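Local atomic coordinates of lipase (Pelosinus fermentans, PDB entry 5AH0), a protein that hydrolyses ester bonds as a zinc-binding bacterial lipase of the alpha/beta-hydrolase clan, acting also on the polyester poly(butylene adipate-co-terephthalate). Residues M13-N18 with L23-G28; S53-A58 with H74-Q79; V111-G116 with I355-A360; T119-V124 with S161-T166. All coordinates share one frame; numbering follows the deposited sequence.

Contact 1 of 4, residues M13-N18 with L23-G28; sequences MGWGRN and LKYWGG
G14 opens the contact: its CA lies 3.4 Å from CE2 of Y25, so main chain rather than side chain meets the phenol ring here. At W15 the indole turns over the backbone of L23-Y25; chi1 of 62° tucks CG over its own main chain, flanked by both N and C. The edge of Y25 points at the face of the indole six-membered ring in a T-shaped stack, centroids 5.0 Å apart and planes at 79°. Closer to the backbone, CB of Y25 makes a CH-pi contact over the five-membered ring, 4.0 Å from its centroid. The pyrrole N-H leaves in the ring plane and donates to O of L23 (W15 NE1 to O 3.0 Å, 160° at the hydrogen), while CZ2 touches the L23 methyl CD2. Stack and hydrogen bond together hold the indole's rotation. One water joins the two backbones, taking the N-H of Y25 and donating to O of W15. Further on, R17 lays one guanidinium face against K24, with NH1 of R17 3.5 Å from CE of K24; D31 forms a salt bridge with R17. OH of Y25 bonds to H113 and to the N-H of G11. The W15-Y25 core is buried, with R17 and K24 at the partly exposed margin; this irregular loop after strand 6-9 is consistent with the one that helps form the oxyanion hole in related lipases.

Contact 2 of 4, residues S53-A58 with H74-Q79; sequences SNWDRA and HAHSTQ. With ZN (zinc ion), chain C.
The zinc ion is gripped from both helices, by OD1 of D56 at 1.9 Å and by NE2 of H76 at 2.1 Å. H82 and D233 complete the four-residue site. The two ligand atoms, OD1 of D56 and NE2 of H76, are 3.3 Å apart and share the metal instead of a proton; the carboxylate stands at 70° to the imidazole plane, and its OD2 is hydrogen-bonded to Q204, which should help hold it for zinc. Beside the metal the H76 ring is covered on one face by W55 in a face-to-face stack, the indole five-membered ring and the imidazole being 3.6 Å apart between centroids and inclined by 14°. CD1 of W55 sits over the centre of the imidazole, and NE1 of W55 comes within 3.2 Å of CG of H76. With CG of W55 opposite the backbone N (chi1 180°), the indole reaches out from its helix to this place, and its N-H is bonded to the carbonyl of Y72. The stack should thus help to hold the orientation in which H76 meets zinc. S53 is the N-cap of helix 54-66, its OG accepting from N of W55. Zinc and stack bridge the start of that helix to helix 74-80, which follows strand 68-71; W55 also touches W250 of helix 241-250 and E134 of helix 132-136.

Contact 3 of 4, residues V111-G116 with I355-A360; sequences VAHSMG and IDHMDA
S114 OG donates to NE2 of H357 over 3.1 Å, arriving at the edge of the imidazole and almost exactly in its plane. The other ring nitrogen of H357, ND1, is hydrogen-bonded to a carboxylate oxygen of D315, so both nitrogens have partners. S114 carries OG trans to its backbone N (chi1 -180°), which aims the hydroxyl at that ring; its positive phi belongs to the type II' turn from H113 to G116, closed by N of G116 on O of H113. H113 is likewise engaged at both nitrogens: NE2 gives a weak, bent hydrogen bond to the carbonyl O of H357 (2.9 Å, 130° at the hydrogen), and ND1 has Y25 as its partner. The H113 ring is inclined at 41° to that of H357, with its CE1 over one face, and NE2 of H113 lies 3.6 Å from the methyl CB of A360. Within the 355-360 loop, the backbone N-H of D356 and of D359 are each taken by the carboxylate of the other residue, which braces the backbone on both sides of H357. The H-S-M-G turn at the end of strand 108-113 is the nucleophile elbow, and S114, H357 and D315 have the arrangement of a Ser-His-Asp catalytic triad, as in other alpha/beta-hydrolase lipases.

Contact 4 of 4, residues T119-V124 with S161-T166; sequences TVRTLV and SPHDGT
The imidazole of H163 meets R121 at its edge, where NH1 lies near the ring plane; the guanidinium is turned 52° from that plane, so the flat groups neither stack nor lie coplanar. This pair joins a helix and a loop of the alpha/beta-hydrolase core: helix 116-129, which follows strand 108-113 and the S114 turn, and the loop after the next strand of the parallel sheet, 153-159. NH1 of R121 donates a weak, bent hydrogen bond to ND1 of H163 (3.1 Å, 132° at the hydrogen). The bend about CG-CD of the arginine (chi3 55°) swings the guanidinium round so that NH1 reaches ND1; CD of R121 itself lies 3.4 Å from ND1 of H163. Both side chains have further partners, NH2 of R121 with N248 and NE2 of H163 with T158, which helps to set the rotation of the imidazole. N248 also bonds to the carbonyl of H163, linking the two residues a second time. The receiving loop is tightly folded: P162 centres an inverse gamma turn and also starts a type I turn ending at G165, whose N bonds to O of P162. One water bridges the pair, accepting from NH1 of R121 at 3.0 Å and donating to the carbonyl O of H163.

In the fold
From the N terminus, contact 1 closes a short loop between strand 6-9 and helix 32-38. Contact 2 follows in series, closing the stretch from helix 54-66 through strand 68-71 to helix 74-80. Contact 3 spans much the longest loop, bringing the end of strand 108-113 to the segment after strand 352-353; contact 4 lies wholly within that span and ties helix 116-129 to the loop after strand 153-159. Contacts 1 and 3 meet through Y25 and also where W26 packs on H113. Contacts 3 and 4 join through S114 O and S161 OG, and contacts 2 and 4 through T119 with R57 and N54, so that helix 54-66 rests on the helix behind the nucleophile elbow.

Contact 1 of 4, residues M13-N18 with L23-G28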
loop_
_atom_site.group_PDB
_atom_site.type_symbol
_atom_site.label_atom_id
_atom_site.label_comp_id
_atom_site.label_asym_id
_atom_site.label_seq_id
_atom_site.Cartn_x
_atom_site.Cartn_y
_atom_site.Cartn_z
ATOM N N MET A 13 -1.326 4.037 -6.169
ATOM C CA MET A 13 -1.855 3.892 -7.535
ATOM C C MET A 13 -2.189 2.461 -7.918
ATOM O O MET A 13 -2.477 2.179 -9.085
ATOM C CB MET A 13 -0.887 4.452 -8.579
ATOM C CG MET A 13 -0.561 5.926 -8.438
ATOM S SD MET A 13 -2.002 6.954 -8.651
ATOM C CE MET A 13 -2.639 6.437 -10.245
ATOM N N GLY A 14 -2.166 1.562 -6.942
ATOM C CA GLY A 14 -2.547 0.179 -7.174
ATOM C C GLY A 14 -4.006 0.058 -7.572
ATOM O O GLY A 14 -4.796 0.966 -7.301
ATOM N N TRP A 15 -4.357 -1.062 -8.210
ATOM C CA TRP A 15 -5.702 -1.294 -8.766
ATOM C C TRP A 15 -6.236 -2.704 -8.486
ATOM O O TRP A 15 -5.466 -3.635 -8.251
ATOM C CB TRP A 15 -5.692 -1.041 -10.280
ATOM C CG TRP A 15 -4.778 -1.953 -11.023
ATOM C CD1 TRP A 15 -5.101 -3.149 -11.612
ATOM C CD2 TRP A 15 -3.379 -1.753 -11.265
ATOM N NE1 TRP A 15 -3.980 -3.708 -12.198
ATOM C CE2 TRP A 15 -2.916 -2.864 -12.011
ATOM C CE3 TRP A 15 -2.472 -0.743 -10.931
ATOM C CZ2 TRP A 15 -1.589 -2.988 -12.421
ATOM C CZ3 TRP A 15 -1.153 -0.879 -11.331
ATOM C CH2 TRP A 15 -0.725 -1.993 -12.063
ATOM N N GLY A 16 -7.562 -2.856 -8.505
ATOM C CA GLY A 16 -8.198 -4.118 -8.165
ATOM C C GLY A 16 -8.417 -5.020 -9.364
ATOM O O GLY A 16 -8.283 -4.589 -10.509
ATOM N N ARG A 17 -8.791 -6.268 -9.097
ATOM C CA ARG A 17 -8.854 -7.313 -10.119
ATOM C C ARG A 17 -9.924 -7.035 -11.170
ATOM O O ARG A 17 -9.863 -7.556 -12.281
ATOM C CB ARG A 17 -9.111 -8.667 -9.457
ATOM C CG ARG A 17 -8.107 -9.012 -8.359
ATOM C CD ARG A 17 -8.539 -10.241 -7.549
ATOM N NE ARG A 17 -8.907 -11.381 -8.391
ATOM C CZ ARG A 17 -8.042 -12.198 -8.998
ATOM N NH1 ARG A 17 -6.732 -12.015 -8.877
ATOM N NH2 ARG A 17 -8.494 -13.202 -9.739
ATOM N N ASN A 18 -10.907 -6.214 -10.813
ATOM C CA ASN A 18 -11.984 -5.864 -11.729
ATOM C C ASN A 18 -11.631 -4.631 -12.556
ATOM O O ASN A 18 -12.460 -4.102 -13.294
ATOM C CB ASN A 18 -13.267 -5.623 -10.945
ATOM C CG ASN A 18 -13.731 -6.861 -10.201
ATOM O OD1 ASN A 18 -13.567 -7.988 -10.684
ATOM N ND2 ASN A 18 -14.294 -6.663 -9.011
ATOM N N LEU A 23 -4.042 -7.041 -17.020
ATOM C CA LEU A 23 -2.861 -6.862 -16.175
ATOM C C LEU A 23 -3.237 -6.860 -14.696
ATOM O O LEU A 23 -3.866 -5.922 -14.203
ATOM C CB LEU A 23 -2.125 -5.564 -16.519
ATOM C CG LEU A 23 -0.677 -5.494 -16.009
ATOM C CD1 LEU A 23 0.226 -6.409 -16.816
ATOM C CD2 LEU A 23 -0.139 -4.096 -16.014
ATOM N N LYS A 24 -2.854 -7.921 -13.996
ATOM C CA LYS A 24 -3.034 -8.003 -12.552
ATOM C C LYS A 24 -1.941 -7.197 -11.844
ATOM O O LYS A 24 -0.758 -7.304 -12.189
ATOM C CB LYS A 24 -2.987 -9.463 -12.104
ATOM C CG LYS A 24 -4.291 -10.037 -11.607
ATOM C CD LYS A 24 -5.370 -10.000 -12.654
ATOM C CE LYS A 24 -6.668 -10.443 -12.051
ATOM N NZ LYS A 24 -7.753 -10.343 -13.043
ATOM N N TYR A 25 -2.321 -6.383 -10.869
ATOM C CA TYR A 25 -1.334 -5.701 -10.042
ATOM C C TYR A 25 -0.393 -6.712 -9.396
ATOM O O TYR A 25 0.813 -6.499 -9.327
ATOM C CB TYR A 25 -2.011 -4.875 -8.957
ATOM C CG TYR A 25 -1.060 -4.090 -8.073
ATOM C CD1 TYR A 25 -0.456 -4.675 -6.964
ATOM C CD2 TYR A 25 -0.804 -2.748 -8.316
ATOM C CE1 TYR A 25 0.407 -3.953 -6.148
ATOM C CE2 TYR A 25 0.036 -2.021 -7.493
ATOM C CZ TYR A 25 0.635 -2.628 -6.412
ATOM O OH TYR A 25 1.466 -1.895 -5.589
ATOM N N TRP A 26 -0.956 -7.803 -8.895
ATOM C CA TRP A 26 -0.144 -8.854 -8.297
ATOM C C TRP A 26 0.132 -9.926 -9.329
ATOM O O TRP A 26 -0.657 -10.854 -9.484
ATOM C CB TRP A 26 -0.827 -9.459 -7.074
ATOM C CG TRP A 26 -0.921 -8.509 -5.930
ATOM C CD1 TRP A 26 -2.010 -7.784 -5.565
ATOM C CD2 TRP A 26 0.122 -8.163 -5.004
ATOM N NE1 TRP A 26 -1.719 -7.012 -4.465
ATOM C CE2 TRP A 26 -0.418 -7.232 -4.096
ATOM C CE3 TRP A 26 1.445 -8.572 -4.841
ATOM C CZ2 TRP A 26 0.323 -6.690 -3.043
ATOM C CZ3 TRP A 26 2.181 -8.040 -3.796
ATOM C CH2 TRP A 26 1.613 -7.108 -2.906
ATOM N N GLY A 27 1.220 -9.756 -10.075
ATOM C CA GLY A 27 1.665 -10.779 -10.993
ATOM C C GLY A 27 1.711 -10.386 -12.461
ATOM O O GLY A 27 2.187 -11.151 -13.281
ATOM N N GLY A 28 1.201 -9.212 -12.800
ATOM C CA GLY A 28 1.143 -8.797 -14.186
ATOM C C GLY A 28 0.206 -9.705 -14.960
ATOM O O GLY A 28 -0.975 -9.850 -14.610
HETATM O O HOH W 1 -5.229 -6.102 -9.799
#

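Contact 2 of 4, residues S53-A58 with H74-Q79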
loop_
_atom_site.group_PDB
_atom_site.type_symbol
_atom_site.label_atom_id
_atom_site.label_comp_id
_atom_site.label_asym_id
_atom_site.label_seq_id
_atom_site.Cartn_x
_atom_site.Cartn_y
_atom_site.Cartn_z
ATOM N N SER A 53 -5.747 8.460 1.881
ATOM C CA SER A 53 -4.919 8.402 3.084
ATOM C C SER A 53 -4.790 6.965 3.607
ATOM O O SER A 53 -5.597 6.101 3.274
ATOM C CB SER A 53 -5.526 9.306 4.166
ATOM O OG SER A 53 -5.002 9.034 5.458
ATOM N N ASN A 54 -3.787 6.718 4.442
ATOM C CA ASN A 54 -3.635 5.419 5.076
ATOM C C ASN A 54 -4.798 5.124 6.022
ATOM O O ASN A 54 -5.289 3.998 6.080
ATOM C CB ASN A 54 -2.296 5.351 5.815
ATOM C CG ASN A 54 -1.121 5.052 4.875
ATOM O OD1 ASN A 54 -1.183 4.137 4.051
ATOM N ND2 ASN A 54 -0.052 5.828 4.995
ATOM N N TRP A 55 -5.252 6.147 6.741
ATOM C CA TRP A 55 -6.429 6.028 7.589
ATOM C C TRP A 55 -7.627 5.574 6.769
ATOM O O TRP A 55 -8.341 4.653 7.156
ATOM C CB TRP A 55 -6.739 7.359 8.282
ATOM C CG TRP A 55 -7.957 7.325 9.182
ATOM C CD1 TRP A 55 -9.268 7.423 8.800
ATOM C CD2 TRP A 55 -7.967 7.207 10.612
ATOM N NE1 TRP A 55 -10.089 7.357 9.899
ATOM C CE2 TRP A 55 -9.318 7.232 11.025
ATOM C CE3 TRP A 55 -6.967 7.080 11.582
ATOM C CZ2 TRP A 55 -9.695 7.142 12.366
ATOM C CZ3 TRP A 55 -7.342 6.990 12.914
ATOM C CH2 TRP A 55 -8.696 7.017 13.293
ATOM N N ASP A 56 -7.865 6.247 5.650
ATOM C CA ASP A 56 -8.969 5.879 4.777
ATOM C C ASP A 56 -8.792 4.478 4.208
ATOM O O ASP A 56 -9.734 3.688 4.184
ATOM C CB ASP A 56 -9.105 6.881 3.639
ATOM C CG ASP A 56 -9.775 8.165 4.069
ATOM O OD1 ASP A 56 -9.689 8.515 5.268
ATOM O OD2 ASP A 56 -10.388 8.825 3.198
ATOM N N ARG A 57 -7.583 4.168 3.756
ATOM C CA ARG A 57 -7.318 2.865 3.169
ATOM C C ARG A 57 -7.456 1.769 4.222
ATOM O O ARG A 57 -7.962 0.684 3.941
ATOM C CB ARG A 57 -5.927 2.827 2.528
ATOM C CG ARG A 57 -5.847 3.537 1.181
ATOM C CD ARG A 57 -4.449 4.072 0.921
ATOM N NE ARG A 57 -3.439 3.016 0.920
ATOM C CZ ARG A 57 -3.121 2.280 -0.142
ATOM N NH1 ARG A 57 -3.732 2.491 -1.300
ATOM N NH2 ARG A 57 -2.187 1.342 -0.046
ATOM N N ALA A 58 -6.997 2.053 5.435
ATOM C CA ALA A 58 -7.110 1.085 6.511
ATOM C C ALA A 58 -8.582 0.762 6.812
ATOM O O ALA A 58 -8.934 -0.405 7.032
ATOM C CB ALA A 58 -6.394 1.590 7.759
ATOM N N HIS A 74 -16.730 8.741 12.737
ATOM C CA HIS A 74 -17.536 9.924 13.006
ATOM C C HIS A 74 -16.670 11.183 13.146
ATOM O O HIS A 74 -16.909 12.194 12.475
ATOM C CB HIS A 74 -18.378 9.717 14.266
ATOM C CG HIS A 74 -19.337 10.833 14.532
ATOM N ND1 HIS A 74 -20.258 11.259 13.598
ATOM C CD2 HIS A 74 -19.521 11.614 15.623
ATOM C CE1 HIS A 74 -20.965 12.253 14.102
ATOM N NE2 HIS A 74 -20.540 12.487 15.331
ATOM N N ALA A 75 -15.665 11.115 14.015
ATOM C CA ALA A 75 -14.761 12.241 14.244
ATOM C C ALA A 75 -13.880 12.550 13.021
ATOM O O ALA A 75 -13.869 13.682 12.524
ATOM C CB ALA A 75 -13.894 11.970 15.466
ATOM N N HIS A 76 -13.144 11.544 12.546
ATOM C CA HIS A 76 -12.223 11.731 11.425
ATOM C C HIS A 76 -12.890 12.375 10.218
ATOM O O HIS A 76 -12.374 13.351 9.675
ATOM C CB HIS A 76 -11.602 10.399 10.996
ATOM C CG HIS A 76 -10.751 10.509 9.766
ATOM N ND1 HIS A 76 -9.401 10.771 9.817
ATOM C CD2 HIS A 76 -11.073 10.431 8.451
ATOM C CE1 HIS A 76 -8.922 10.836 8.585
ATOM N NE2 HIS A 76 -9.916 10.636 7.742
ATOM N N SER A 77 -14.033 11.828 9.811
ATOM C CA SER A 77 -14.752 12.312 8.633
ATOM C C SER A 77 -15.030 13.796 8.720
ATOM O O SER A 77 -14.737 14.545 7.787
ATOM C CB SER A 77 -16.081 11.582 8.460
ATOM O OG SER A 77 -15.952 10.200 8.712
ATOM N N THR A 78 -15.616 14.203 9.843
ATOM C CA THR A 78 -16.002 15.588 10.066
ATOM C C THR A 78 -14.798 16.516 10.062
ATOM O O THR A 78 -14.819 17.564 9.418
ATOM C CB THR A 78 -16.754 15.762 11.399
ATOM O OG1 THR A 78 -17.782 14.770 11.507
ATOM C CG2 THR A 78 -17.380 17.147 11.473
ATOM N N GLN A 79 -13.756 16.133 10.794
ATOM C CA GLN A 79 -12.551 16.950 10.889
ATOM C C GLN A 79 -11.879 17.161 9.529
ATOM O O GLN A 79 -11.302 18.214 9.265
ATOM C CB GLN A 79 -11.559 16.313 11.862
ATOM C CG GLN A 79 -10.186 16.956 11.843
ATOM C CD GLN A 79 -9.200 16.250 12.744
ATOM O OE1 GLN A 79 -8.140 15.804 12.295
ATOM N NE2 GLN A 79 -9.541 16.151 14.031
HETATM ZN ZN ZN C . -9.951 10.394 5.672
#

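Contact 3 of 4, residues V111-G116 with I355-A360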
loop_
_atom_site.group_PDB
_atom_site.type_symbol
_atom_site.label_atom_id
_atom_site.label_comp_id
_atom_site.label_asym_id
_atom_site.label_seq_id
_atom_site.Cartn_x
_atom_site.Cartn_y
_atom_site.Cartn_z
ATOM N N VAL A 111 0.227 -9.246 3.381
ATOM C CA VAL A 111 1.356 -9.023 2.484
ATOM C C VAL A 111 1.054 -7.781 1.664
ATOM O O VAL A 111 0.039 -7.710 0.952
ATOM C CB VAL A 111 1.621 -10.234 1.551
ATOM C CG1 VAL A 111 2.729 -9.927 0.585
ATOM C CG2 VAL A 111 1.951 -11.495 2.373
ATOM N N ALA A 112 1.926 -6.791 1.794
ATOM C CA ALA A 112 1.681 -5.487 1.227
ATOM C C ALA A 112 2.865 -5.011 0.409
ATOM O O ALA A 112 4.014 -5.316 0.716
ATOM C CB ALA A 112 1.375 -4.491 2.319
ATOM N N HIS A 113 2.554 -4.245 -0.625
ATOM C CA HIS A 113 3.537 -3.641 -1.495
ATOM C C HIS A 113 3.375 -2.137 -1.416
ATOM O O HIS A 113 2.256 -1.630 -1.322
ATOM C CB HIS A 113 3.349 -4.135 -2.931
ATOM C CG HIS A 113 4.248 -3.481 -3.934
ATOM N ND1 HIS A 113 3.780 -2.609 -4.894
ATOM C CD2 HIS A 113 5.577 -3.600 -4.157
ATOM C CE1 HIS A 113 4.781 -2.213 -5.660
ATOM N NE2 HIS A 113 5.887 -2.789 -5.226
ATOM N N SER A 114 4.499 -1.435 -1.448
ATOM C CA SER A 114 4.496 0.017 -1.525
ATOM C C SER A 114 3.686 0.623 -0.375
ATOM O O SER A 114 3.817 0.179 0.766
ATOM C CB SER A 114 3.964 0.452 -2.894
ATOM O OG SER A 114 3.948 1.853 -3.012
ATOM N N MET A 115 2.838 1.608 -0.671
ATOM C CA MET A 115 2.066 2.314 0.361
ATOM C C MET A 115 1.195 1.382 1.210
ATOM O O MET A 115 0.806 1.713 2.335
ATOM C CB MET A 115 1.190 3.384 -0.279
ATOM C CG MET A 115 0.552 4.340 0.729
ATOM S SD MET A 115 -0.636 5.479 -0.004
ATOM C CE MET A 115 -1.152 6.384 1.457
ATOM N N GLY A 116 0.894 0.210 0.664
ATOM C CA GLY A 116 0.146 -0.794 1.386
ATOM C C GLY A 116 0.879 -1.154 2.662
ATOM O O GLY A 116 0.261 -1.540 3.661
ATOM N N ILE A 355 15.913 -4.724 -8.426
ATOM C CA ILE A 355 14.471 -4.896 -8.495
ATOM C C ILE A 355 13.809 -3.514 -8.436
ATOM O O ILE A 355 13.936 -2.823 -7.424
ATOM C CB ILE A 355 13.979 -5.768 -7.325
ATOM C CG1 ILE A 355 14.638 -7.156 -7.381
ATOM C CG2 ILE A 355 12.416 -5.851 -7.280
ATOM C CD1 ILE A 355 14.100 -8.027 -8.478
ATOM N N ASP A 356 13.143 -3.063 -9.499
ATOM C CA ASP A 356 12.502 -1.755 -9.367
ATOM C C ASP A 356 11.097 -1.903 -8.764
ATOM O O ASP A 356 10.663 -3.011 -8.426
ATOM C CB ASP A 356 12.477 -0.959 -10.694
ATOM C CG ASP A 356 11.592 -1.572 -11.786
ATOM O OD1 ASP A 356 10.470 -2.064 -11.518
ATOM O OD2 ASP A 356 12.024 -1.502 -12.965
ATOM N N HIS A 357 10.401 -0.783 -8.615
ATOM C CA HIS A 357 9.159 -0.766 -7.853
ATOM C C HIS A 357 8.062 -1.681 -8.393
ATOM O O HIS A 357 7.401 -2.376 -7.621
ATOM C CB HIS A 357 8.623 0.655 -7.787
ATOM C CG HIS A 357 7.654 0.879 -6.674
ATOM N ND1 HIS A 357 8.034 0.860 -5.350
ATOM C CD2 HIS A 357 6.328 1.148 -6.686
ATOM C CE1 HIS A 357 6.980 1.111 -4.593
ATOM N NE2 HIS A 357 5.931 1.287 -5.379
ATOM N N MET A 358 7.867 -1.684 -9.711
ATOM C CA MET A 358 6.831 -2.526 -10.299
ATOM C C MET A 358 7.287 -3.966 -10.437
ATOM O O MET A 358 6.449 -4.872 -10.441
ATOM C CB MET A 358 6.394 -1.995 -11.663
ATOM C CG MET A 358 5.884 -0.567 -11.614
ATOM S SD MET A 358 4.619 -0.393 -10.357
ATOM C CE MET A 358 3.247 -1.230 -11.141
ATOM N N ASP A 359 8.605 -4.167 -10.550
ATOM C CA ASP A 359 9.189 -5.501 -10.537
ATOM C C ASP A 359 8.669 -6.254 -9.313
ATOM O O ASP A 359 8.348 -7.443 -9.377
ATOM C CB ASP A 359 10.731 -5.460 -10.474
ATOM C CG ASP A 359 11.413 -5.180 -11.839
ATOM O OD1 ASP A 359 10.834 -5.505 -12.904
ATOM O OD2 ASP A 359 12.565 -4.659 -11.826
ATOM N N ALA A 360 8.574 -5.530 -8.202
ATOM C CA ALA A 360 8.374 -6.134 -6.900
ATOM C C ALA A 360 7.006 -6.761 -6.764
ATOM O O ALA A 360 6.840 -7.706 -5.986
ATOM C CB ALA A 360 8.588 -5.102 -5.799
#

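Contact 4 of 4, residues T119-V124 with S161-T166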
loop_
_atom_site.group_PDB
_atom_site.type_symbol
_atom_site.label_atom_id
_atom_site.label_comp_id
_atom_site.label_asym_id
_atom_site.label_seq_id
_atom_site.Cartn_x
_atom_site.Cartn_y
_atom_site.Cartn_z
ATOM N N THR A 119 -0.398 1.183 5.119
ATOM C CA THR A 119 -1.809 0.932 5.335
ATOM C C THR A 119 -2.069 -0.194 6.327
ATOM O O THR A 119 -2.913 -0.056 7.210
ATOM C CB THR A 119 -2.494 0.593 4.006
ATOM O OG1 THR A 119 -2.271 1.669 3.084
ATOM C CG2 THR A 119 -3.982 0.381 4.202
ATOM N N VAL A 120 -1.335 -1.298 6.196
ATOM C CA VAL A 120 -1.595 -2.464 7.034
ATOM C C VAL A 120 -1.008 -2.318 8.438
ATOM O O VAL A 120 -1.557 -2.870 9.397
ATOM C CB VAL A 120 -1.076 -3.750 6.374
ATOM C CG1 VAL A 120 -1.816 -3.986 5.055
ATOM C CG2 VAL A 120 0.426 -3.690 6.160
ATOM N N ARG A 121 0.076 -1.555 8.565
ATOM C CA ARG A 121 0.565 -1.136 9.882
ATOM C C ARG A 121 -0.541 -0.365 10.611
ATOM O O ARG A 121 -0.759 -0.521 11.818
ATOM C CB ARG A 121 1.806 -0.251 9.755
ATOM C CG ARG A 121 3.115 -0.973 9.467
ATOM C CD ARG A 121 4.198 0.048 9.094
ATOM N NE ARG A 121 4.353 1.078 10.124
ATOM C CZ ARG A 121 4.841 2.296 9.909
ATOM N NH1 ARG A 121 5.227 2.665 8.693
ATOM N NH2 ARG A 121 4.942 3.149 10.914
ATOM N N THR A 122 -1.235 0.476 9.857
ATOM C CA THR A 122 -2.297 1.300 10.405
ATOM C C THR A 122 -3.500 0.440 10.764
ATOM O O THR A 122 -4.113 0.620 11.825
ATOM C CB THR A 122 -2.702 2.395 9.411
ATOM O OG1 THR A 122 -1.541 3.170 9.077
ATOM C CG2 THR A 122 -3.769 3.300 9.996
ATOM N N LEU A 123 -3.829 -0.501 9.889
ATOM C CA LEU A 123 -4.919 -1.422 10.155
ATOM C C LEU A 123 -4.731 -2.143 11.484
ATOM O O LEU A 123 -5.662 -2.210 12.280
ATOM C CB LEU A 123 -5.060 -2.440 9.027
ATOM C CG LEU A 123 -6.087 -3.530 9.317
ATOM C CD1 LEU A 123 -7.480 -2.929 9.379
ATOM C CD2 LEU A 123 -6.012 -4.631 8.269
ATOM N N VAL A 124 -3.537 -2.684 11.729
ATOM C CA VAL A 124 -3.328 -3.480 12.943
ATOM C C VAL A 124 -3.321 -2.580 14.178
ATOM O O VAL A 124 -3.699 -3.016 15.275
ATOM C CB VAL A 124 -2.018 -4.318 12.897
ATOM C CG1 VAL A 124 -2.012 -5.257 11.689
ATOM C CG2 VAL A 124 -0.792 -3.423 12.900
ATOM N N SER A 161 8.089 -0.656 0.705
ATOM C CA SER A 161 7.216 0.299 1.377
ATOM C C SER A 161 7.959 1.515 1.921
ATOM O O SER A 161 9.072 1.388 2.425
ATOM C CB SER A 161 6.463 -0.395 2.507
ATOM O OG SER A 161 5.531 -1.306 1.964
ATOM N N PRO A 162 7.329 2.697 1.828
ATOM C CA PRO A 162 7.886 3.963 2.312
ATOM C C PRO A 162 7.572 4.213 3.794
ATOM O O PRO A 162 6.752 5.077 4.150
ATOM C CB PRO A 162 7.192 5.003 1.428
ATOM C CG PRO A 162 5.818 4.390 1.178
ATOM C CD PRO A 162 6.039 2.885 1.138
ATOM N N HIS A 163 8.249 3.475 4.661
ATOM C CA HIS A 163 7.973 3.584 6.083
ATOM C C HIS A 163 8.465 4.910 6.666
ATOM O O HIS A 163 8.001 5.333 7.718
ATOM C CB HIS A 163 8.600 2.408 6.820
ATOM C CG HIS A 163 7.992 1.089 6.474
ATOM N ND1 HIS A 163 6.711 0.742 6.848
ATOM C CD2 HIS A 163 8.482 0.032 5.784
ATOM C CE1 HIS A 163 6.442 -0.477 6.413
ATOM N NE2 HIS A 163 7.499 -0.928 5.762
ATOM N N ASP A 164 9.391 5.563 5.977
ATOM C CA ASP A 164 9.852 6.900 6.352
ATOM C C ASP A 164 9.444 7.930 5.293
ATOM O O ASP A 164 9.878 9.087 5.323
ATOM C CB ASP A 164 11.370 6.904 6.535
ATOM C CG ASP A 164 11.812 6.178 7.797
ATOM O OD1 ASP A 164 11.047 6.165 8.788
ATOM O OD2 ASP A 164 12.922 5.604 7.791
ATOM N N GLY A 165 8.602 7.497 4.357
ATOM C CA GLY A 165 8.135 8.349 3.279
ATOM C C GLY A 165 9.006 8.258 2.035
ATOM O O GLY A 165 9.963 7.482 2.009
ATOM N N THR A 166 8.651 9.049 1.015
ATOM C CA THR A 166 9.383 9.165 -0.245
ATOM C C THR A 166 9.632 10.601 -0.676
ATOM O O THR A 166 8.711 11.416 -0.645
ATOM C CB THR A 166 8.631 8.544 -1.405
ATOM O OG1 THR A 166 8.100 7.283 -1.017
ATOM C CG2 THR A 166 9.576 8.360 -2.543
HETATM O O HOH W 2 5.484 5.437 7.698
#